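Local coordinates for type IV pilus secretin PilQ family protein (Vibrio cholerae, PDB 6W6M) that forms a fourteen-subunit outer-membrane secretin channel, required for natural competence, through which the type IVa competence pilus probably passes, at residues Q320-A325 against S423-T428; V340-M345 against F377-L382; S391-V396 against D406-A411; L476-S481 against I562-K567. All coordinates share one frame; numbering follows the deposited sequence.

Contact 1: Q320-A325 against S423-T428; sequences QVQIEA and SPRLIT
V321 and I323 of 320-325 exchange paired backbone bonds with T428 and L426 of 423-428, the strands running antiparallel with 169° between their axes. V321 N donates to T428 O at 2.9 Å, and V321 O accepts from T428 N; I323 N reaches L426 O, also at 2.9 Å, and I323 O is answered by L426 N. A fifth, longer bond joins A325 N to P424 O at 3.2 Å. Between these hydrogen-bonded pairs the strands close to 4.3 Å at the CA atoms of Q322 and I427, where CA-H groups lean on carbonyl oxygens. This is the beta-barrel wall of a secretin: 320-325 also bonds to 549-568, and S423, P424 and R425 pair with a strand of the second subunit, carrying the sheet across the interface. Side-chain packing divides by face. On that of Q322, E324, R425 and I427, E324 sets CG opposite its backbone N (chi1 -177°) and runs out extended alongside R425, CG to CG at 3.8 Å, carboxylate and guanidinium planes 33° apart; Q322 CG meets I427 CG1 at 3.9 Å. The charged ends of E324 and R425 stay apart, OE1 to NE 5.1 Å. On the other face, L426 and T428 pack against A434.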
loop_
_atom_site.group_PDB
_atom_site.type_symbol
_atom_site.label_atom_id
_atom_site.label_comp_id
_atom_site.label_asym_id
_atom_site.label_seq_id
_atom_site.Cartn_x
_atom_site.Cartn_y
_atom_site.Cartn_z
ATOM N N GLN A 320 -40.972 38.845 8.683
ATOM C CA GLN A 320 -39.728 38.814 9.433
ATOM C C GLN A 320 -40.024 38.639 10.909
ATOM O O GLN A 320 -41.011 39.166 11.420
ATOM C CB GLN A 320 -38.926 40.078 9.221
ATOM C CG GLN A 320 -38.413 40.231 7.834
ATOM C CD GLN A 320 -37.695 41.520 7.660
ATOM O OE1 GLN A 320 -36.841 41.648 6.796
ATOM N NE2 GLN A 320 -38.049 42.501 8.460
ATOM N N VAL A 321 -39.161 37.897 11.587
ATOM C CA VAL A 321 -39.345 37.538 12.986
ATOM C C VAL A 321 -38.119 37.971 13.772
ATOM O O VAL A 321 -36.995 37.941 13.263
ATOM C CB VAL A 321 -39.595 36.025 13.155
ATOM C CG1 VAL A 321 -39.661 35.655 14.605
ATOM C CG2 VAL A 321 -40.865 35.628 12.475
ATOM N N GLN A 322 -38.347 38.354 15.021
ATOM C CA GLN A 322 -37.311 38.741 15.964
ATOM C C GLN A 322 -37.322 37.772 17.133
ATOM O O GLN A 322 -38.350 37.611 17.787
ATOM C CB GLN A 322 -37.560 40.164 16.448
ATOM C CG GLN A 322 -36.559 40.682 17.443
ATOM C CD GLN A 322 -36.974 42.014 18.010
ATOM O OE1 GLN A 322 -37.761 42.739 17.400
ATOM N NE2 GLN A 322 -36.460 42.342 19.188
ATOM N N ILE A 323 -36.188 37.131 17.400
ATOM C CA ILE A 323 -36.096 36.096 18.427
ATOM C C ILE A 323 -35.100 36.523 19.496
ATOM O O ILE A 323 -34.011 37.016 19.187
ATOM C CB ILE A 323 -35.711 34.719 17.837
ATOM C CG1 ILE A 323 -36.807 34.200 16.910
ATOM C CG2 ILE A 323 -35.496 33.698 18.930
ATOM C CD1 ILE A 323 -36.523 34.409 15.462
ATOM N N GLU A 324 -35.496 36.389 20.756
ATOM C CA GLU A 324 -34.630 36.775 21.859
ATOM C C GLU A 324 -34.583 35.753 22.984
ATOM O O GLU A 324 -35.584 35.474 23.630
ATOM C CB GLU A 324 -35.044 38.131 22.422
ATOM C CG GLU A 324 -34.128 38.615 23.530
ATOM C CD GLU A 324 -34.511 39.978 24.052
ATOM O OE1 GLU A 324 -35.521 40.532 23.573
ATOM O OE2 GLU A 324 -33.803 40.493 24.941
ATOM N N ALA A 325 -33.397 35.209 23.211
ATOM C CA ALA A 325 -33.164 34.233 24.265
ATOM C C ALA A 325 -32.648 34.922 25.520
ATOM O O ALA A 325 -32.104 36.019 25.474
ATOM C CB ALA A 325 -32.186 33.153 23.802
ATOM N N SER A 423 -28.391 37.737 27.178
ATOM C CA SER A 423 -29.506 37.682 26.232
ATOM C C SER A 423 -29.076 38.079 24.828
ATOM O O SER A 423 -28.893 39.267 24.536
ATOM C CB SER A 423 -30.658 38.559 26.705
ATOM O OG SER A 423 -30.279 39.908 26.736
ATOM N N PRO A 424 -28.920 37.110 23.919
ATOM C CA PRO A 424 -28.758 37.443 22.493
ATOM C C PRO A 424 -30.071 37.648 21.740
ATOM O O PRO A 424 -31.115 37.174 22.177
ATOM C CB PRO A 424 -27.979 36.239 21.954
ATOM C CG PRO A 424 -28.287 35.143 22.871
ATOM C CD PRO A 424 -28.517 35.725 24.213
ATOM N N ARG A 425 -30.039 38.354 20.611
ATOM C CA ARG A 425 -31.221 38.592 19.790
ATOM C C ARG A 425 -30.864 38.416 18.327
ATOM O O ARG A 425 -29.707 38.532 17.934
ATOM C CB ARG A 425 -31.790 39.998 19.957
ATOM C CG ARG A 425 -31.748 40.562 21.310
ATOM C CD ARG A 425 -31.477 42.033 21.234
ATOM N NE ARG A 425 -32.349 42.690 20.282
ATOM C CZ ARG A 425 -32.332 43.995 20.053
ATOM N NH1 ARG A 425 -33.154 44.531 19.166
ATOM N NH2 ARG A 425 -31.486 44.765 20.716
ATOM N N LEU A 426 -31.889 38.193 17.517
ATOM C CA LEU A 426 -31.719 38.074 16.077
ATOM C C LEU A 426 -32.980 38.567 15.397
ATOM O O LEU A 426 -34.062 38.540 15.974
ATOM C CB LEU A 426 -31.464 36.626 15.658
ATOM C CG LEU A 426 -30.211 35.901 16.089
ATOM C CD1 LEU A 426 -30.323 34.484 15.653
ATOM C CD2 LEU A 426 -29.034 36.551 15.458
ATOM N N ILE A 427 -32.829 38.981 14.145
ATOM C CA ILE A 427 -33.952 39.181 13.237
ATOM C C ILE A 427 -33.671 38.375 11.975
ATOM O O ILE A 427 -32.518 38.250 11.561
ATOM C CB ILE A 427 -34.194 40.673 12.922
ATOM C CG1 ILE A 427 -34.638 41.410 14.176
ATOM C CG2 ILE A 427 -35.209 40.859 11.811
ATOM C CD1 ILE A 427 -34.647 42.884 14.041
ATOM N N THR A 428 -34.709 37.782 11.394
ATOM C CA THR A 428 -34.533 36.906 10.238
ATOM C C THR A 428 -35.839 36.838 9.456
ATOM O O THR A 428 -36.863 37.374 9.879
ATOM C CB THR A 428 -34.068 35.511 10.672
ATOM O OG1 THR A 428 -33.703 34.743 9.522
ATOM C CG2 THR A 428 -35.161 34.793 11.425
#

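Contact 2: V340-M345 against F377-L382; sequences VRWGVM and FLNVNL
The indole of W342 carries V380 over one face: V380 CB stands 3.9 Å from the centroid of the five-membered ring, 20° off its normal, a CH-pi contact, while CG2 lies toward the rim, 3.6 Å from W342 CZ2. V340 CG1 sits at the ring's edge, in its plane. N379 CB approaches CZ3 of W342 obliquely at 3.5 Å. With chi1 at 64°, W342 CG stands between its backbone N and carbonyl carbon, and the indole comes back toward 377-382. The F377 ring has M345 CB at its edge; the sulfur makes an oblique Met-aromatic contact, SD lying 5.3 Å from the ring centroid.

Beneath these groups the strands are antiparallel, V340 paired with L382 and W342 with V380. N379 and V380 both face W342 in a classic beta bulge: W342 O receives a good bond from V380 N at 3.0 Å and a weak one from N379 N. R341 runs alongside N381, pointing the same way. The polar end of R341 is held by E408 on strand 404-429, a salt bridge through NH2; E358 of the second subunit offers a long, weak ion pair. The bridge to E408 probably offsets the charge of R341 and fixes the end of its side chain, so R341 ties strand 320-347 to strand 404-429, with at most a weak pull from the second subunit.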
loop_
_atom_site.group_PDB
_atom_site.type_symbol
_atom_site.label_atom_id
_atom_site.label_comp_id
_atom_site.label_asym_id
_atom_site.label_seq_id
_atom_site.Cartn_x
_atom_site.Cartn_y
_atom_site.Cartn_z
ATOM N N VAL A 340 -10.408 23.509 68.018
ATOM C CA VAL A 340 -9.803 23.702 69.332
ATOM C C VAL A 340 -8.475 22.962 69.432
ATOM O O VAL A 340 -8.321 21.836 68.955
ATOM C CB VAL A 340 -10.749 23.249 70.464
ATOM C CG1 VAL A 340 -10.065 23.341 71.792
ATOM C CG2 VAL A 340 -11.981 24.105 70.492
ATOM N N ARG A 341 -7.517 23.591 70.108
ATOM C CA ARG A 341 -6.177 23.029 70.236
ATOM C C ARG A 341 -5.704 23.278 71.663
ATOM O O ARG A 341 -5.479 24.430 72.029
ATOM C CB ARG A 341 -5.247 23.686 69.226
ATOM C CG ARG A 341 -4.280 22.770 68.544
ATOM C CD ARG A 341 -3.885 23.336 67.208
ATOM N NE ARG A 341 -3.353 24.684 67.314
ATOM C CZ ARG A 341 -2.097 25.014 67.043
ATOM N NH1 ARG A 341 -1.243 24.090 66.640
ATOM N NH2 ARG A 341 -1.699 26.270 67.167
ATOM N N TRP A 342 -5.549 22.234 72.475
ATOM C CA TRP A 342 -5.068 22.483 73.830
ATOM C C TRP A 342 -4.118 21.398 74.302
ATOM O O TRP A 342 -4.112 20.276 73.793
ATOM C CB TRP A 342 -6.206 22.645 74.843
ATOM C CG TRP A 342 -7.073 21.462 75.077
ATOM C CD1 TRP A 342 -8.299 21.245 74.548
ATOM C CD2 TRP A 342 -6.808 20.356 75.944
ATOM N NE1 TRP A 342 -8.812 20.068 75.009
ATOM C CE2 TRP A 342 -7.915 19.500 75.872
ATOM C CE3 TRP A 342 -5.738 20.004 76.771
ATOM C CZ2 TRP A 342 -7.986 18.307 76.591
ATOM C CZ3 TRP A 342 -5.809 18.823 77.484
ATOM C CH2 TRP A 342 -6.922 17.988 77.388
ATOM N N GLY A 343 -3.325 21.759 75.309
ATOM C CA GLY A 343 -2.311 20.862 75.835
ATOM C C GLY A 343 -1.974 21.159 77.278
ATOM O O GLY A 343 -2.193 22.271 77.770
ATOM N N VAL A 344 -1.428 20.154 77.962
ATOM C CA VAL A 344 -1.035 20.271 79.358
ATOM C C VAL A 344 0.329 19.620 79.541
ATOM O O VAL A 344 0.770 18.807 78.730
ATOM C CB VAL A 344 -2.064 19.635 80.313
ATOM C CG1 VAL A 344 -1.564 19.667 81.737
ATOM C CG2 VAL A 344 -3.382 20.346 80.212
ATOM N N MET A 345 1.008 20.001 80.618
ATOM C CA MET A 345 2.334 19.452 80.892
ATOM C C MET A 345 2.646 19.674 82.360
ATOM O O MET A 345 2.755 20.822 82.790
ATOM C CB MET A 345 3.373 20.127 80.005
ATOM C CG MET A 345 4.765 19.602 80.141
ATOM S SD MET A 345 5.868 20.396 78.965
ATOM C CE MET A 345 5.463 19.535 77.458
ATOM N N PHE A 377 3.725 18.012 72.328
ATOM C CA PHE A 377 3.185 18.679 73.502
ATOM C C PHE A 377 1.670 18.565 73.571
ATOM O O PHE A 377 1.125 18.303 74.647
ATOM C CB PHE A 377 3.626 20.145 73.502
ATOM C CG PHE A 377 2.894 21.008 74.488
ATOM C CD1 PHE A 377 3.046 20.818 75.847
ATOM C CD2 PHE A 377 2.072 22.024 74.056
ATOM C CE1 PHE A 377 2.374 21.606 76.748
ATOM C CE2 PHE A 377 1.401 22.815 74.955
ATOM C CZ PHE A 377 1.554 22.604 76.302
ATOM N N LEU A 378 0.982 18.722 72.444
ATOM C CA LEU A 378 -0.456 18.957 72.452
ATOM C C LEU A 378 -1.237 17.686 72.759
ATOM O O LEU A 378 -0.910 16.608 72.262
ATOM C CB LEU A 378 -0.897 19.538 71.110
ATOM C CG LEU A 378 -0.362 20.928 70.747
ATOM C CD1 LEU A 378 -0.759 21.310 69.340
ATOM C CD2 LEU A 378 -0.844 21.977 71.727
ATOM N N ASN A 379 -2.266 17.822 73.592
ATOM C CA ASN A 379 -3.166 16.716 73.892
ATOM C C ASN A 379 -4.242 16.586 72.827
ATOM O O ASN A 379 -4.412 15.524 72.226
ATOM C CB ASN A 379 -3.817 16.918 75.261
ATOM C CG ASN A 379 -2.993 16.356 76.386
ATOM O OD1 ASN A 379 -3.461 15.531 77.157
ATOM N ND2 ASN A 379 -1.758 16.800 76.486
ATOM N N VAL A 380 -4.985 17.660 72.595
ATOM C CA VAL A 380 -6.071 17.677 71.629
ATOM C C VAL A 380 -5.696 18.654 70.531
ATOM O O VAL A 380 -5.426 19.828 70.806
ATOM C CB VAL A 380 -7.398 18.063 72.289
ATOM C CG1 VAL A 380 -8.460 18.278 71.252
ATOM C CG2 VAL A 380 -7.814 17.001 73.262
ATOM N N ASN A 381 -5.686 18.178 69.287
ATOM C CA ASN A 381 -5.214 18.947 68.134
ATOM C C ASN A 381 -6.272 18.895 67.032
ATOM O O ASN A 381 -6.162 18.098 66.104
ATOM C CB ASN A 381 -3.880 18.391 67.663
ATOM C CG ASN A 381 -3.188 19.288 66.677
ATOM O OD1 ASN A 381 -3.329 20.503 66.720
ATOM N ND2 ASN A 381 -2.438 18.692 65.771
ATOM N N LEU A 382 -7.270 19.775 67.103
ATOM C CA LEU A 382 -8.400 19.788 66.188
ATOM C C LEU A 382 -8.629 21.196 65.670
ATOM O O LEU A 382 -9.723 21.753 65.766
ATOM C CB LEU A 382 -9.642 19.238 66.876
ATOM C CG LEU A 382 -9.519 17.788 67.340
ATOM C CD1 LEU A 382 -10.755 17.341 68.055
ATOM C CD2 LEU A 382 -9.233 16.878 66.171
#

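Contact 3: S391-V396 against D406-A411; sequences SIAFQV and DLELSA
E408 turns its CG away from the backbone N (chi1 -177°) and runs on extended, which carries its carboxylate along the sheet to S391; the serine holds its hydroxyl on the same face, its OG set between the backbone N and the carbonyl carbon. S391 OG lies 3.3 Å from E408 OE2. The alkyl part of E408 also rests on A393, CB to CB at 3.7 Å. At the next non-hydrogen-bonded pair, Q395 and D406 lie side by side and point the same way, their amide and carboxylate planes 66° apart; the carboxylate of D406 lies beside the alkyl chain of Q395.

The backbone scaffold is regular. I392 pairs with L409 and F394 with L407 through two reciprocal sets of bonds, of which F394 N to L407 O is the straightest, at 2.9 Å and 169°. The strands are the antiparallel arms of a beta hairpin, 390-397 and 404-429. F394, I392, L407 and L409 occupy the opposite face, with F394 and L409 on the surface; L407 also packs on W342 of strand 320-347.

The pairing continues into the second subunit: A393, F394 and Q395 pair with a strand of that chain, and S391 OG bonds to its G355 O. Within the chain, E408 OE1 forms a salt bridge with R341. That arginine would be expected to stabilise the ionised form of E408, so one face combines a buried carboxylate, paired with a partly exposed arginine, with intersubunit hydrogen bonding, while the other presents apolar side chains.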
loop_
_atom_site.group_PDB
_atom_site.type_symbol
_atom_site.label_atom_id
_atom_site.label_comp_id
_atom_site.label_asym_id
_atom_site.label_seq_id
_atom_site.Cartn_x
_atom_site.Cartn_y
_atom_site.Cartn_z
ATOM N N SER A 391 -8.151 33.060 65.405
ATOM C CA SER A 391 -7.904 32.296 66.617
ATOM C C SER A 391 -7.679 33.218 67.808
ATOM O O SER A 391 -7.610 34.438 67.677
ATOM C CB SER A 391 -6.694 31.378 66.438
ATOM O OG SER A 391 -5.626 32.079 65.831
ATOM N N ILE A 392 -7.584 32.606 68.983
ATOM C CA ILE A 392 -7.159 33.302 70.196
ATOM C C ILE A 392 -6.708 32.259 71.209
ATOM O O ILE A 392 -7.330 31.206 71.354
ATOM C CB ILE A 392 -8.276 34.218 70.752
ATOM C CG1 ILE A 392 -7.707 35.157 71.812
ATOM C CG2 ILE A 392 -9.424 33.416 71.317
ATOM C CD1 ILE A 392 -8.711 36.105 72.388
ATOM N N ALA A 393 -5.615 32.556 71.909
ATOM C CA ALA A 393 -4.969 31.584 72.780
ATOM C C ALA A 393 -4.474 32.035 74.146
ATOM O O ALA A 393 -3.820 33.070 74.270
ATOM C CB ALA A 393 -3.799 30.972 72.025
ATOM N N PHE A 394 -4.803 31.258 75.170
ATOM C CA PHE A 394 -4.523 31.574 76.561
ATOM C C PHE A 394 -3.526 30.575 77.130
ATOM O O PHE A 394 -3.438 29.428 76.684
ATOM C CB PHE A 394 -5.796 31.559 77.403
ATOM C CG PHE A 394 -6.909 32.395 76.841
ATOM C CD1 PHE A 394 -7.947 31.808 76.138
ATOM C CD2 PHE A 394 -6.925 33.765 77.020
ATOM C CE1 PHE A 394 -8.972 32.569 75.627
ATOM C CE2 PHE A 394 -7.949 34.529 76.511
ATOM C CZ PHE A 394 -8.973 33.931 75.814
ATOM N N GLN A 395 -2.784 31.013 78.143
ATOM C CA GLN A 395 -1.692 30.218 78.683
ATOM C C GLN A 395 -1.598 30.404 80.189
ATOM O O GLN A 395 -2.011 31.433 80.722
ATOM C CB GLN A 395 -0.367 30.599 78.030
ATOM C CG GLN A 395 0.761 29.662 78.338
ATOM C CD GLN A 395 2.075 30.161 77.815
ATOM O OE1 GLN A 395 2.399 31.333 77.943
ATOM N NE2 GLN A 395 2.841 29.275 77.213
ATOM N N VAL A 396 -1.083 29.385 80.870
ATOM C CA VAL A 396 -0.690 29.472 82.272
ATOM C C VAL A 396 0.611 28.702 82.427
ATOM O O VAL A 396 0.614 27.469 82.356
ATOM C CB VAL A 396 -1.760 28.910 83.218
ATOM C CG1 VAL A 396 -1.184 28.747 84.598
ATOM C CG2 VAL A 396 -2.952 29.825 83.271
ATOM N N ASP A 406 -1.968 25.222 77.904
ATOM C CA ASP A 406 -2.283 26.068 76.758
ATOM C C ASP A 406 -3.657 25.729 76.196
ATOM O O ASP A 406 -4.036 24.555 76.136
ATOM C CB ASP A 406 -1.258 25.885 75.651
ATOM C CG ASP A 406 0.075 26.474 75.989
ATOM O OD1 ASP A 406 0.358 26.658 77.185
ATOM O OD2 ASP A 406 0.839 26.771 75.056
ATOM N N LEU A 407 -4.374 26.756 75.727
ATOM C CA LEU A 407 -5.690 26.561 75.125
ATOM C C LEU A 407 -5.938 27.579 74.023
ATOM O O LEU A 407 -5.958 28.776 74.299
ATOM C CB LEU A 407 -6.795 26.673 76.177
ATOM C CG LEU A 407 -8.246 26.564 75.703
ATOM C CD1 LEU A 407 -8.523 25.209 75.106
ATOM C CD2 LEU A 407 -9.201 26.822 76.842
ATOM N N GLU A 408 -6.184 27.110 72.796
ATOM C CA GLU A 408 -6.442 27.975 71.650
ATOM C C GLU A 408 -7.754 27.604 70.975
ATOM O O GLU A 408 -8.037 26.422 70.765
ATOM C CB GLU A 408 -5.315 27.891 70.629
ATOM C CG GLU A 408 -5.497 28.821 69.456
ATOM C CD GLU A 408 -4.347 28.761 68.476
ATOM O OE1 GLU A 408 -3.420 27.961 68.696
ATOM O OE2 GLU A 408 -4.370 29.504 67.472
ATOM N N LEU A 409 -8.565 28.617 70.604
ATOM C CA LEU A 409 -9.796 28.453 69.849
ATOM C C LEU A 409 -9.636 29.070 68.470
ATOM O O LEU A 409 -8.931 30.067 68.309
ATOM C CB LEU A 409 -10.967 29.119 70.560
ATOM C CG LEU A 409 -11.375 28.538 71.907
ATOM C CD1 LEU A 409 -12.441 29.397 72.534
ATOM C CD2 LEU A 409 -11.873 27.123 71.751
ATOM N N SER A 410 -10.276 28.489 67.489
ATOM C CA SER A 410 -10.232 29.064 66.152
ATOM C C SER A 410 -11.562 28.848 65.450
ATOM O O SER A 410 -12.283 27.894 65.738
ATOM C CB SER A 410 -9.093 28.479 65.320
ATOM O OG SER A 410 -9.291 27.101 65.104
ATOM N N ALA A 411 -11.867 29.742 64.515
ATOM C CA ALA A 411 -13.186 29.785 63.905
ATOM C C ALA A 411 -13.098 30.380 62.508
ATOM O O ALA A 411 -12.108 31.017 62.141
ATOM C CB ALA A 411 -14.156 30.586 64.762
#

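Contact 4: L476-S481 against I562-K567; sequences LVLDLS and IFVTPK
L478 projects its CD1 into the hollow between V564 and P566, 4.3 Å from V564 CG2 and equally 4.3 Å from P566 CG, so one methyl meets both bumps of 562-567. Its torsions, chi1 -65° and chi2 174°, send that methyl outward to them. L476 brings its branch point over the proline, CG to P566 CB at 4.2 Å, and L480 CD1 approaches the other methyl of V564, CG1, at 4.4 Å. V564 thus stands between L478 and L480, and the P566 ring between L476 and L478. Successive side chains of a strand point to opposite faces, which is why alternate residues do the meeting, all five of them buried. No hydrogen bond crosses: the axes remain 9.2 Å apart at their closest and cross at 129°.

The apolar layer continues into neighbouring strands. L476 packs on I470 and L478 on P468, both of strand 456-471, while V564 lies on I323 of strand 320-347 and on L520 of strand 518-534. Side chains from one sheet filling the spaces of another, without backbone bonding, identify face-to-face sheet packing: here the four-stranded sheet containing 475-493 lies against the long-stranded sheet containing 549-568, consistent with the double-walled beta barrel characteristic of secretins.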
loop_
_atom_site.group_PDB
_atom_site.type_symbol
_atom_site.label_atom_id
_atom_site.label_comp_id
_atom_site.label_asym_id
_atom_site.label_seq_id
_atom_site.Cartn_x
_atom_site.Cartn_y
_atom_site.Cartn_z
ATOM N N LEU A 476 -45.962 30.708 16.574
ATOM C CA LEU A 476 -44.686 30.343 15.982
ATOM C C LEU A 476 -44.290 28.933 16.393
ATOM O O LEU A 476 -44.533 28.509 17.524
ATOM C CB LEU A 476 -43.575 31.302 16.416
ATOM C CG LEU A 476 -43.366 32.706 15.856
ATOM C CD1 LEU A 476 -43.234 32.665 14.369
ATOM C CD2 LEU A 476 -44.449 33.659 16.283
ATOM N N VAL A 477 -43.662 28.217 15.471
ATOM C CA VAL A 477 -42.996 26.952 15.754
ATOM C C VAL A 477 -41.507 27.225 15.609
ATOM O O VAL A 477 -41.050 27.632 14.538
ATOM C CB VAL A 477 -43.446 25.822 14.820
ATOM C CG1 VAL A 477 -42.637 24.580 15.083
ATOM C CG2 VAL A 477 -44.910 25.537 14.989
ATOM N N LEU A 478 -40.741 27.015 16.675
ATOM C CA LEU A 478 -39.319 27.335 16.680
ATOM C C LEU A 478 -38.479 26.075 16.816
ATOM O O LEU A 478 -38.703 25.280 17.734
ATOM C CB LEU A 478 -38.988 28.301 17.814
ATOM C CG LEU A 478 -39.573 29.714 17.794
ATOM C CD1 LEU A 478 -39.235 30.427 19.068
ATOM C CD2 LEU A 478 -39.084 30.509 16.616
ATOM N N ASP A 479 -37.503 25.909 15.918
ATOM C CA ASP A 479 -36.420 24.903 16.095
ATOM C C ASP A 479 -35.190 25.573 16.719
ATOM O O ASP A 479 -34.552 26.384 16.029
ATOM C CB ASP A 479 -36.044 24.248 14.764
ATOM C CG ASP A 479 -37.045 23.210 14.289
ATOM O OD1 ASP A 479 -37.815 22.710 15.132
ATOM O OD2 ASP A 479 -37.044 22.910 13.079
ATOM N N LEU A 480 -34.870 25.226 17.968
ATOM C CA LEU A 480 -34.044 26.094 18.850
ATOM C C LEU A 480 -32.759 25.351 19.230
ATOM O O LEU A 480 -32.853 24.175 19.617
ATOM C CB LEU A 480 -34.857 26.434 20.103
ATOM C CG LEU A 480 -36.107 27.278 19.869
ATOM C CD1 LEU A 480 -36.903 27.424 21.155
ATOM C CD2 LEU A 480 -35.740 28.643 19.311
ATOM N N SER A 481 -31.611 26.026 19.131
ATOM C CA SER A 481 -30.390 25.614 19.872
ATOM C C SER A 481 -29.814 26.819 20.619
ATOM O O SER A 481 -29.552 27.840 19.969
ATOM C CB SER A 481 -29.372 25.020 18.937
ATOM O OG SER A 481 -29.090 23.675 19.288
ATOM N N ILE A 562 -33.747 29.203 31.278
ATOM C CA ILE A 562 -33.644 29.681 29.901
ATOM C C ILE A 562 -35.021 30.091 29.392
ATOM O O ILE A 562 -35.965 29.301 29.448
ATOM C CB ILE A 562 -33.018 28.615 28.983
ATOM C CG1 ILE A 562 -31.563 28.369 29.382
ATOM C CG2 ILE A 562 -33.086 29.054 27.545
ATOM C CD1 ILE A 562 -30.933 27.185 28.741
ATOM N N PHE A 563 -35.137 31.325 28.901
ATOM C CA PHE A 563 -36.366 31.884 28.349
ATOM C C PHE A 563 -36.198 32.185 26.865
ATOM O O PHE A 563 -35.089 32.398 26.381
ATOM C CB PHE A 563 -36.773 33.196 29.032
ATOM C CG PHE A 563 -36.939 33.103 30.506
ATOM C CD1 PHE A 563 -35.865 33.279 31.348
ATOM C CD2 PHE A 563 -38.177 32.885 31.058
ATOM C CE1 PHE A 563 -36.018 33.209 32.706
ATOM C CE2 PHE A 563 -38.332 32.813 32.417
ATOM C CZ PHE A 563 -37.250 32.977 33.240
ATOM N N VAL A 564 -37.323 32.267 26.154
ATOM C CA VAL A 564 -37.326 32.703 24.763
ATOM C C VAL A 564 -38.612 33.467 24.495
ATOM O O VAL A 564 -39.658 33.176 25.073
ATOM C CB VAL A 564 -37.154 31.519 23.783
ATOM C CG1 VAL A 564 -38.294 30.551 23.879
ATOM C CG2 VAL A 564 -37.029 32.020 22.378
ATOM N N THR A 565 -38.524 34.469 23.623
ATOM C CA THR A 565 -39.686 35.262 23.233
ATOM C C THR A 565 -39.583 35.737 21.787
ATOM O O THR A 565 -38.705 36.536 21.455
ATOM C CB THR A 565 -39.873 36.454 24.175
ATOM O OG1 THR A 565 -40.875 37.329 23.658
ATOM C CG2 THR A 565 -38.595 37.212 24.357
ATOM N N PRO A 566 -40.450 35.261 20.904
ATOM C CA PRO A 566 -40.444 35.717 19.515
ATOM C C PRO A 566 -41.421 36.868 19.290
ATOM O O PRO A 566 -42.168 37.266 20.179
ATOM C CB PRO A 566 -40.888 34.467 18.759
ATOM C CG PRO A 566 -41.817 33.821 19.690
ATOM C CD PRO A 566 -41.351 34.118 21.087
ATOM N N LYS A 567 -41.332 37.462 18.102
ATOM C CA LYS A 567 -42.162 38.603 17.714
ATOM C C LYS A 567 -42.131 38.806 16.202
ATOM O O LYS A 567 -41.073 38.739 15.585
ATOM C CB LYS A 567 -41.657 39.882 18.390
ATOM C CG LYS A 567 -42.620 41.053 18.323
ATOM C CD LYS A 567 -43.933 40.723 19.010
ATOM C CE LYS A 567 -44.868 41.920 19.022
ATOM N NZ LYS A 567 -46.182 41.586 19.637
#

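Contacts 1 and 4 adjoin, their centres 9 Å apart, at one end of the long strands; contacts 2 and 3, with centres 10 Å apart, lie at the other, their centres 61 to 66 Å from those of the first two. Strand 320-347 serves contacts 1 and 2, and strand 404-429 serves contacts 1 and 3. Contact 4 is wholly buried and apolar, joining two sheets by side chains alone, whereas the other three are partly buried strand pairings within one sheet. A probable backbone bond, Q322 N to K567 O, ties contact 1 to contact 4. Contacts 2 and 3 are instead joined by a salt bridge as well as backbone bonding; both reach the surface, contact 3 with apolar F394 and L409.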